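Local coordinates for hypothetical sugar ABC-transporter sugar binding protein (Arthrobacter globiformis, PDB 7BVT) that binds cyclic alpha-maltosyl-1,6-maltose and, as an extracellular solute-binding protein, probably delivers it to an ABC transporter for uptake, at residues 36-47 with 327-335; 275-283 with 357-367. All coordinates share one frame; numbering follows the deposited sequence.

Contact 1. Residues 36-47 with 327-335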
# COMPACT_ATOMS: atom_id res chain seq x y z
N TRP A 36 -6.84 -10.01 -10.02
CA TRP A 36 -7.88 -10.22 -8.98
C TRP A 36 -8.44 -11.65 -9.05
O TRP A 36 -8.67 -12.18 -10.18
CB TRP A 36 -8.99 -9.18 -9.09
CG TRP A 36 -8.54 -7.80 -8.72
CD1 TRP A 36 -7.90 -7.40 -7.59
CD2 TRP A 36 -8.77 -6.61 -9.48
NE1 TRP A 36 -7.72 -6.04 -7.58
CE2 TRP A 36 -8.23 -5.53 -8.74
CE3 TRP A 36 -9.36 -6.34 -10.71
CZ2 TRP A 36 -8.27 -4.22 -9.20
CZ3 TRP A 36 -9.43 -5.04 -11.15
CH2 TRP A 36 -8.86 -4.01 -10.42
N ASP A 37 -8.76 -12.16 -7.86
CA ASP A 37 -9.47 -13.43 -7.64
C ASP A 37 -10.72 -13.16 -6.81
O ASP A 37 -10.90 -12.06 -6.26
CB ASP A 37 -8.59 -14.43 -6.89
CG ASP A 37 -7.32 -14.81 -7.64
OD1 ASP A 37 -7.38 -14.93 -8.89
OD2 ASP A 37 -6.28 -14.96 -6.97
N GLY A 38 -11.53 -14.20 -6.65
CA GLY A 38 -12.54 -14.18 -5.58
C GLY A 38 -13.54 -13.07 -5.78
O GLY A 38 -13.92 -12.85 -6.92
N THR A 39 -13.96 -12.48 -4.67
CA THR A 39 -14.90 -11.34 -4.55
C THR A 39 -14.45 -10.22 -5.48
O THR A 39 -15.30 -9.62 -6.18
CB THR A 39 -14.91 -10.91 -3.07
OG1 THR A 39 -15.57 -12.00 -2.43
CG2 THR A 39 -15.57 -9.57 -2.82
N ASN A 40 -13.16 -9.90 -5.45
CA ASN A 40 -12.59 -8.76 -6.21
C ASN A 40 -12.78 -9.01 -7.71
O ASN A 40 -13.23 -8.08 -8.43
CB ASN A 40 -11.12 -8.54 -5.87
CG ASN A 40 -10.92 -7.89 -4.50
OD1 ASN A 40 -11.86 -7.48 -3.84
ND2 ASN A 40 -9.67 -7.81 -4.08
N ALA A 41 -12.50 -10.21 -8.20
CA ALA A 41 -12.63 -10.55 -9.62
C ALA A 41 -14.13 -10.58 -9.98
O ALA A 41 -14.51 -10.06 -11.05
CB ALA A 41 -11.92 -11.83 -9.94
N ASP A 42 -14.98 -11.13 -9.11
CA ASP A 42 -16.45 -11.09 -9.37
C ASP A 42 -16.93 -9.65 -9.46
O ASP A 42 -17.75 -9.31 -10.35
CB ASP A 42 -17.26 -11.78 -8.27
CG ASP A 42 -17.03 -13.27 -8.17
OD1 ASP A 42 -16.49 -13.86 -9.14
OD2 ASP A 42 -17.35 -13.81 -7.10
N ALA A 43 -16.49 -8.79 -8.56
CA ALA A 43 -16.90 -7.37 -8.56
C ALA A 43 -16.44 -6.72 -9.88
O ALA A 43 -17.19 -5.89 -10.44
CB ALA A 43 -16.29 -6.64 -7.37
N PHE A 44 -15.20 -6.98 -10.26
CA PHE A 44 -14.64 -6.34 -11.46
C PHE A 44 -15.38 -6.82 -12.70
O PHE A 44 -15.73 -6.02 -13.54
CB PHE A 44 -13.15 -6.62 -11.61
CG PHE A 44 -12.53 -5.83 -12.72
CD1 PHE A 44 -12.58 -4.42 -12.66
CD2 PHE A 44 -12.03 -6.43 -13.85
CE1 PHE A 44 -12.02 -3.67 -13.67
CE2 PHE A 44 -11.45 -5.68 -14.85
CZ PHE A 44 -11.45 -4.29 -14.77
N ASP A 45 -15.60 -8.14 -12.81
CA ASP A 45 -16.38 -8.69 -13.95
C ASP A 45 -17.76 -8.06 -13.99
O ASP A 45 -18.20 -7.79 -15.11
CB ASP A 45 -16.49 -10.20 -13.83
CG ASP A 45 -15.19 -10.95 -14.05
OD1 ASP A 45 -14.25 -10.42 -14.68
OD2 ASP A 45 -15.14 -12.10 -13.62
N ALA A 46 -18.43 -7.82 -12.86
CA ALA A 46 -19.79 -7.22 -12.85
C ALA A 46 -19.71 -5.79 -13.39
O ALA A 46 -20.58 -5.37 -14.17
CB ALA A 46 -20.39 -7.22 -11.47
N MET A 47 -18.65 -5.07 -13.03
CA MET A 47 -18.47 -3.67 -13.50
C MET A 47 -18.17 -3.66 -15.00
O MET A 47 -18.64 -2.73 -15.69
CB MET A 47 -17.34 -3.03 -12.70
CG MET A 47 -17.70 -3.25 -11.26
SD MET A 47 -17.19 -1.94 -10.28
CE MET A 47 -18.36 -0.79 -10.99
N GLU A 327 -19.28 2.27 -5.28
CA GLU A 327 -19.82 0.87 -5.26
C GLU A 327 -18.69 -0.15 -5.26
O GLU A 327 -18.73 -1.10 -4.46
CB GLU A 327 -20.76 0.56 -6.43
CG GLU A 327 -22.07 -0.11 -5.97
CD GLU A 327 -22.41 -1.54 -6.40
OE1 GLU A 327 -21.75 -2.09 -7.33
OE2 GLU A 327 -23.36 -2.12 -5.81
N TRP A 328 -17.65 0.05 -6.07
CA TRP A 328 -16.47 -0.85 -6.11
C TRP A 328 -15.79 -0.96 -4.73
O TRP A 328 -15.43 -2.10 -4.32
CB TRP A 328 -15.50 -0.27 -7.15
CG TRP A 328 -14.12 -0.83 -7.19
CD1 TRP A 328 -13.01 -0.11 -6.88
CD2 TRP A 328 -13.66 -2.11 -7.65
NE1 TRP A 328 -11.89 -0.86 -7.08
CE2 TRP A 328 -12.26 -2.08 -7.59
CE3 TRP A 328 -14.28 -3.27 -8.15
CZ2 TRP A 328 -11.47 -3.15 -7.99
CZ3 TRP A 328 -13.50 -4.34 -8.51
CH2 TRP A 328 -12.10 -4.28 -8.43
N SER A 329 -15.53 0.16 -4.07
CA SER A 329 -14.87 0.19 -2.75
C SER A 329 -15.77 -0.54 -1.74
O SER A 329 -15.29 -1.45 -1.04
CB SER A 329 -14.61 1.62 -2.33
OG SER A 329 -13.77 2.27 -3.30
N LYS A 330 -17.06 -0.21 -1.75
CA LYS A 330 -17.99 -0.83 -0.77
C LYS A 330 -17.93 -2.35 -0.88
O LYS A 330 -17.86 -3.03 0.15
CB LYS A 330 -19.43 -0.42 -1.01
CG LYS A 330 -19.84 0.96 -0.54
CD LYS A 330 -21.28 1.16 -0.97
CE LYS A 330 -21.96 2.41 -0.49
NZ LYS A 330 -23.32 2.47 -1.07
N GLU A 331 -17.98 -2.87 -2.09
CA GLU A 331 -18.14 -4.31 -2.33
C GLU A 331 -16.80 -5.03 -2.22
O GLU A 331 -16.84 -6.25 -1.94
CB GLU A 331 -18.94 -4.52 -3.60
CG GLU A 331 -18.21 -4.49 -4.91
CD GLU A 331 -19.23 -4.38 -6.06
OE1 GLU A 331 -20.45 -4.39 -5.78
OE2 GLU A 331 -18.82 -4.24 -7.25
N THR A 332 -15.65 -4.37 -2.39
CA THR A 332 -14.36 -5.09 -2.31
C THR A 332 -13.67 -4.89 -0.93
O THR A 332 -12.74 -5.60 -0.65
CB THR A 332 -13.40 -4.62 -3.41
OG1 THR A 332 -13.22 -3.22 -3.13
CG2 THR A 332 -13.94 -4.87 -4.81
N GLY A 333 -14.08 -3.89 -0.17
CA GLY A 333 -13.38 -3.47 1.06
C GLY A 333 -12.08 -2.72 0.78
O GLY A 333 -11.27 -2.50 1.70
N MET A 334 -11.87 -2.35 -0.47
CA MET A 334 -10.69 -1.54 -0.85
C MET A 334 -11.03 -0.08 -0.63
O MET A 334 -12.18 0.32 -0.60
CB MET A 334 -10.20 -1.83 -2.28
CG MET A 334 -9.82 -3.28 -2.37
SD MET A 334 -8.86 -3.84 -3.77
CE MET A 334 -10.20 -3.77 -4.92
N LEU A 335 -10.01 0.73 -0.35
CA LEU A 335 -10.25 2.15 -0.06
C LEU A 335 -10.44 2.90 -1.37
O LEU A 335 -9.80 2.57 -2.37
CB LEU A 335 -9.06 2.72 0.71
CG LEU A 335 -8.68 1.96 1.97
CD1 LEU A 335 -7.49 2.60 2.64
CD2 LEU A 335 -9.84 1.91 2.95
O HOH W 1 -12.30 -8.37 -1.34

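Contact 2. Residues 275-283 with 357-367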
# COMPACT_ATOMS: atom_id res chain seq x y z
N PHE A 275 -10.38 -13.10 16.83
CA PHE A 275 -10.53 -12.45 18.16
C PHE A 275 -11.16 -11.07 17.94
O PHE A 275 -11.30 -10.71 16.76
CB PHE A 275 -9.20 -12.40 18.94
CG PHE A 275 -8.04 -11.81 18.16
CD1 PHE A 275 -7.92 -10.43 18.02
CD2 PHE A 275 -7.17 -12.62 17.45
CE1 PHE A 275 -6.88 -9.89 17.26
CE2 PHE A 275 -6.15 -12.08 16.68
CZ PHE A 275 -6.01 -10.71 16.59
N GLU A 276 -11.57 -10.39 19.02
CA GLU A 276 -12.16 -9.04 19.04
C GLU A 276 -11.01 -8.07 18.75
O GLU A 276 -10.20 -7.81 19.63
CB GLU A 276 -12.88 -8.69 20.33
CG GLU A 276 -13.48 -7.29 20.39
CD GLU A 276 -14.86 -7.09 19.75
OE1 GLU A 276 -15.47 -8.12 19.34
OE2 GLU A 276 -15.33 -5.90 19.66
N PHE A 277 -10.96 -7.58 17.52
CA PHE A 277 -9.92 -6.61 17.13
C PHE A 277 -10.48 -5.20 17.06
O PHE A 277 -11.67 -4.96 16.74
CB PHE A 277 -9.28 -7.03 15.81
CG PHE A 277 -10.12 -6.87 14.58
CD1 PHE A 277 -10.96 -7.89 14.18
CD2 PHE A 277 -10.04 -5.73 13.80
CE1 PHE A 277 -11.73 -7.76 13.04
CE2 PHE A 277 -10.81 -5.60 12.67
CZ PHE A 277 -11.66 -6.60 12.29
N GLY A 278 -9.58 -4.24 17.28
CA GLY A 278 -9.79 -2.82 17.08
C GLY A 278 -8.81 -2.27 16.04
O GLY A 278 -7.86 -3.00 15.67
N THR A 279 -9.11 -1.09 15.55
CA THR A 279 -8.25 -0.46 14.54
C THR A 279 -8.03 0.98 14.95
O THR A 279 -8.85 1.60 15.68
CB THR A 279 -8.85 -0.59 13.13
OG1 THR A 279 -10.02 0.22 13.13
CG2 THR A 279 -9.12 -2.01 12.73
N ALA A 280 -6.94 1.58 14.48
CA ALA A 280 -6.68 3.00 14.70
C ALA A 280 -5.67 3.51 13.69
O ALA A 280 -5.01 2.68 13.03
CB ALA A 280 -6.11 3.24 16.08
N GLN A 281 -5.62 4.82 13.62
CA GLN A 281 -4.50 5.54 12.97
C GLN A 281 -3.19 4.94 13.48
O GLN A 281 -3.07 4.62 14.69
CB GLN A 281 -4.65 7.03 13.28
CG GLN A 281 -3.48 7.88 12.79
CD GLN A 281 -3.68 9.34 13.08
OE1 GLN A 281 -3.91 10.14 12.16
NE2 GLN A 281 -3.65 9.70 14.35
N VAL A 282 -2.16 4.84 12.63
CA VAL A 282 -0.84 4.34 13.10
C VAL A 282 -0.30 5.31 14.13
O VAL A 282 -0.22 6.51 13.87
CB VAL A 282 0.18 4.17 11.97
CG1 VAL A 282 1.44 3.54 12.58
CG2 VAL A 282 -0.37 3.24 10.90
N PRO A 283 0.08 4.83 15.35
CA PRO A 283 0.66 5.76 16.32
C PRO A 283 1.87 6.49 15.75
O PRO A 283 2.68 5.86 15.06
CB PRO A 283 1.06 4.90 17.50
CG PRO A 283 0.06 3.74 17.42
CD PRO A 283 -0.13 3.50 15.94
N ARG A 357 -14.69 -0.33 11.53
CA ARG A 357 -13.22 -0.46 11.82
C ARG A 357 -12.41 -0.07 10.57
O ARG A 357 -11.21 0.09 10.67
CB ARG A 357 -12.89 -1.83 12.38
CG ARG A 357 -13.43 -1.94 13.81
CD ARG A 357 -13.32 -3.32 14.33
NE ARG A 357 -14.16 -4.26 13.60
CZ ARG A 357 -14.36 -5.50 13.98
NH1 ARG A 357 -13.74 -5.98 15.05
NH2 ARG A 357 -15.16 -6.30 13.30
N LEU A 358 -13.05 0.10 9.42
CA LEU A 358 -12.31 0.59 8.23
C LEU A 358 -12.12 2.11 8.35
O LEU A 358 -11.24 2.65 7.66
CB LEU A 358 -13.08 0.21 6.96
CG LEU A 358 -12.26 0.26 5.68
CD1 LEU A 358 -11.24 -0.84 5.61
CD2 LEU A 358 -13.18 0.17 4.47
N LEU A 359 -12.85 2.81 9.22
CA LEU A 359 -12.86 4.28 9.15
C LEU A 359 -11.44 4.84 9.35
O LEU A 359 -11.03 5.76 8.67
CB LEU A 359 -13.85 4.90 10.16
CG LEU A 359 -13.95 6.42 10.10
CD1 LEU A 359 -14.43 6.89 8.74
CD2 LEU A 359 -14.86 7.01 11.20
N PRO A 360 -10.63 4.35 10.31
CA PRO A 360 -9.30 4.96 10.49
C PRO A 360 -8.49 4.85 9.20
O PRO A 360 -7.73 5.75 8.91
CB PRO A 360 -8.68 4.11 11.60
CG PRO A 360 -9.90 3.72 12.41
CD PRO A 360 -10.92 3.34 11.35
N TYR A 361 -8.64 3.75 8.48
CA TYR A 361 -7.89 3.52 7.21
C TYR A 361 -8.34 4.54 6.17
O TYR A 361 -7.53 5.10 5.41
CB TYR A 361 -8.10 2.09 6.76
CG TYR A 361 -7.43 1.04 7.60
CD1 TYR A 361 -6.15 0.62 7.32
CD2 TYR A 361 -8.11 0.41 8.65
CE1 TYR A 361 -5.51 -0.36 8.03
CE2 TYR A 361 -7.48 -0.59 9.37
CZ TYR A 361 -6.19 -0.99 9.04
OH TYR A 361 -5.54 -1.96 9.73
N VAL A 362 -9.65 4.81 6.13
CA VAL A 362 -10.19 5.80 5.17
C VAL A 362 -9.61 7.17 5.49
O VAL A 362 -9.18 7.87 4.58
CB VAL A 362 -11.73 5.77 5.19
CG1 VAL A 362 -12.25 6.90 4.31
CG2 VAL A 362 -12.26 4.40 4.77
N GLU A 363 -9.61 7.55 6.77
CA GLU A 363 -9.18 8.89 7.21
C GLU A 363 -7.67 9.03 6.92
O GLU A 363 -7.25 10.11 6.56
CB GLU A 363 -9.55 9.04 8.69
CG GLU A 363 -11.07 9.16 8.84
CD GLU A 363 -11.52 9.42 10.27
OE1 GLU A 363 -12.56 10.04 10.44
OE2 GLU A 363 -10.84 8.97 11.20
N GLN A 364 -6.94 7.92 6.92
CA GLN A 364 -5.47 8.00 6.70
C GLN A 364 -5.18 8.31 5.24
O GLN A 364 -4.01 8.57 4.95
CB GLN A 364 -4.77 6.68 7.05
CG GLN A 364 -4.64 6.50 8.56
CD GLN A 364 -3.75 5.33 8.93
OE1 GLN A 364 -2.95 5.44 9.87
NE2 GLN A 364 -3.87 4.19 8.23
N MET A 365 -6.15 8.21 4.31
CA MET A 365 -5.83 8.45 2.88
C MET A 365 -5.24 9.86 2.74
O MET A 365 -4.35 10.02 1.93
CB MET A 365 -7.05 8.25 1.98
CG MET A 365 -7.43 6.79 1.84
SD MET A 365 -6.21 5.78 1.05
CE MET A 365 -6.20 6.50 -0.60
N ALA A 366 -5.62 10.80 3.60
CA ALA A 366 -5.15 12.19 3.57
C ALA A 366 -3.67 12.28 3.92
O ALA A 366 -3.02 13.23 3.44
CB ALA A 366 -6.00 12.99 4.54
N ASP A 367 -3.15 11.37 4.73
CA ASP A 367 -1.75 11.43 5.22
C ASP A 367 -0.87 10.35 4.58
O ASP A 367 0.23 10.14 5.07
CB ASP A 367 -1.78 11.31 6.74
CG ASP A 367 -2.57 12.43 7.42
OD1 ASP A 367 -2.34 13.60 7.06
OD2 ASP A 367 -3.34 12.13 8.31
O HOH W 2 -3.71 9.79 9.40

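Contact 1. Residues 36-47 with 327-335
Trp328 carries this contact, reaching from helix 322-332 across to the first turns of helix 38-53; the two short helical segments run nearly antiparallel, 154° between their directions, with axes 9.9 Å apart. Trp328 CB starts beside Met47 SD, 3.9 Å away. With CG anti to the backbone N (chi1 168°), the indole is carried across into a hole formed by Asn40, Ala43, Phe44 and Met47, a knob-into-hole fit. CE3 meets the same sulfur, a Met-aromatic contact in which SD lies oblique to the ring. Trp328 CZ3 reaches the helix backbone, 3.6 Å from Phe44 N, which lies in the plane of the indole. That N-H is already spent on Asn40 O, so the touch is van der Waals. The far rim, CZ2 and CH2, points at the face of Trp36: CZ2 of Trp328 lies 3.6 Å from CZ2 of Trp36, and the six-membered rings form a T-shaped pair with planes at 66°. Trp36 is itself tied through NE1 to Glu297.

Thr332 CG2, one turn on in the same helix, lies over one face of the Trp328 indole, near its rim, while Ala43 CB rests against Glu331 OE2 at 3.5 Å. Thr332 OG1 lies between its backbone N and carbonyl carbon; from there it donates to Trp328 O at 2.7 Å and accepts from Met334 N, an ST turn that ties down the helix end. Most of the direct contact is aromatic, sulfur and methyl packing; the polar atoms that touch, Asn40 OD1 and Glu331 OE2, meet carbon, and a water donates to both Asn40 OD1 and Thr332 O. This is consistent with an interface held mainly by shape and dispersion.

Contact 2. Residues 275-283 with 357-367
The guanidinium of Arg357 lies flat on the Phe277 ring, the two planes only 7° apart and their centres 3.7 Å from each other, a stacked cation-pi pair. NH1 sits over the middle of the ring face, and Phe277 CZ in turn lies over the centre of the guanidinium. At the guanidinium edge, Arg357 NH1 donates to Phe277 O at 2.9 Å, so one residue offers both the surface beneath the charged group and an acceptor in its plane, fixing its rotation. A bend in the arginine chain at chi3 (-65°) brings the group onto the ring. The Phe277 ring has Phe275 O and Thr279 CG2 at its edge; that same methyl also meets the edge of the Tyr361 ring, at CE2.

Strand 277-280 pairs antiparallel with strand 140-147 in a sheet of the two-lobed fold of bacterial solute-binding proteins (periplasmic-binding-protein type 2), and helix 359-363 runs almost parallel to strand 277-280. Both Tyr361 OH and Gln364 NE2 are held from outside, by Glu261 O and Leu142 O.

Further along the strand, Thr279 OG1 donates to Arg357 O at 2.7 Å, in the carbonyl plane and on a lone pair. Pro360 packs its CG near this hydroxyl and its CB against the backbone between Ala280 and Gln281. Where the chain leaves the strand, Val282 N donates to Gln364 OE1 at 2.9 Å, nearly straight at 166°, and CG2 of Val282 leans on the same oxygen. Beyond it, a water donates to Gln281 OE1 and to Asp367 OD2, bridging two side chains that stand 4.4 Å apart at these oxygens.

The centres of contact 1 and contact 2 lie 21 Å apart, yet the two meet directly through Leu335, which follows the helix end in contact 1. Leu335 CD1 lies 3.8 Å from Met365 SD, and Leu335 CD2 lies 3.9 Å from Val362 CG2, so the chain leaving helix 322-332 packs on residues 357-367. Their segments alternate along the sequence. Contact 1 comes nearer the sugar, the side chain of Asn40 being about 6 Å from a bound glucose unit, against about 9 Å for that of Tyr361 in contact 2. Gln364 is tied to the pocket at second hand: its NE2 bonds to the backbone O of Leu142, a residue of the glycan pocket.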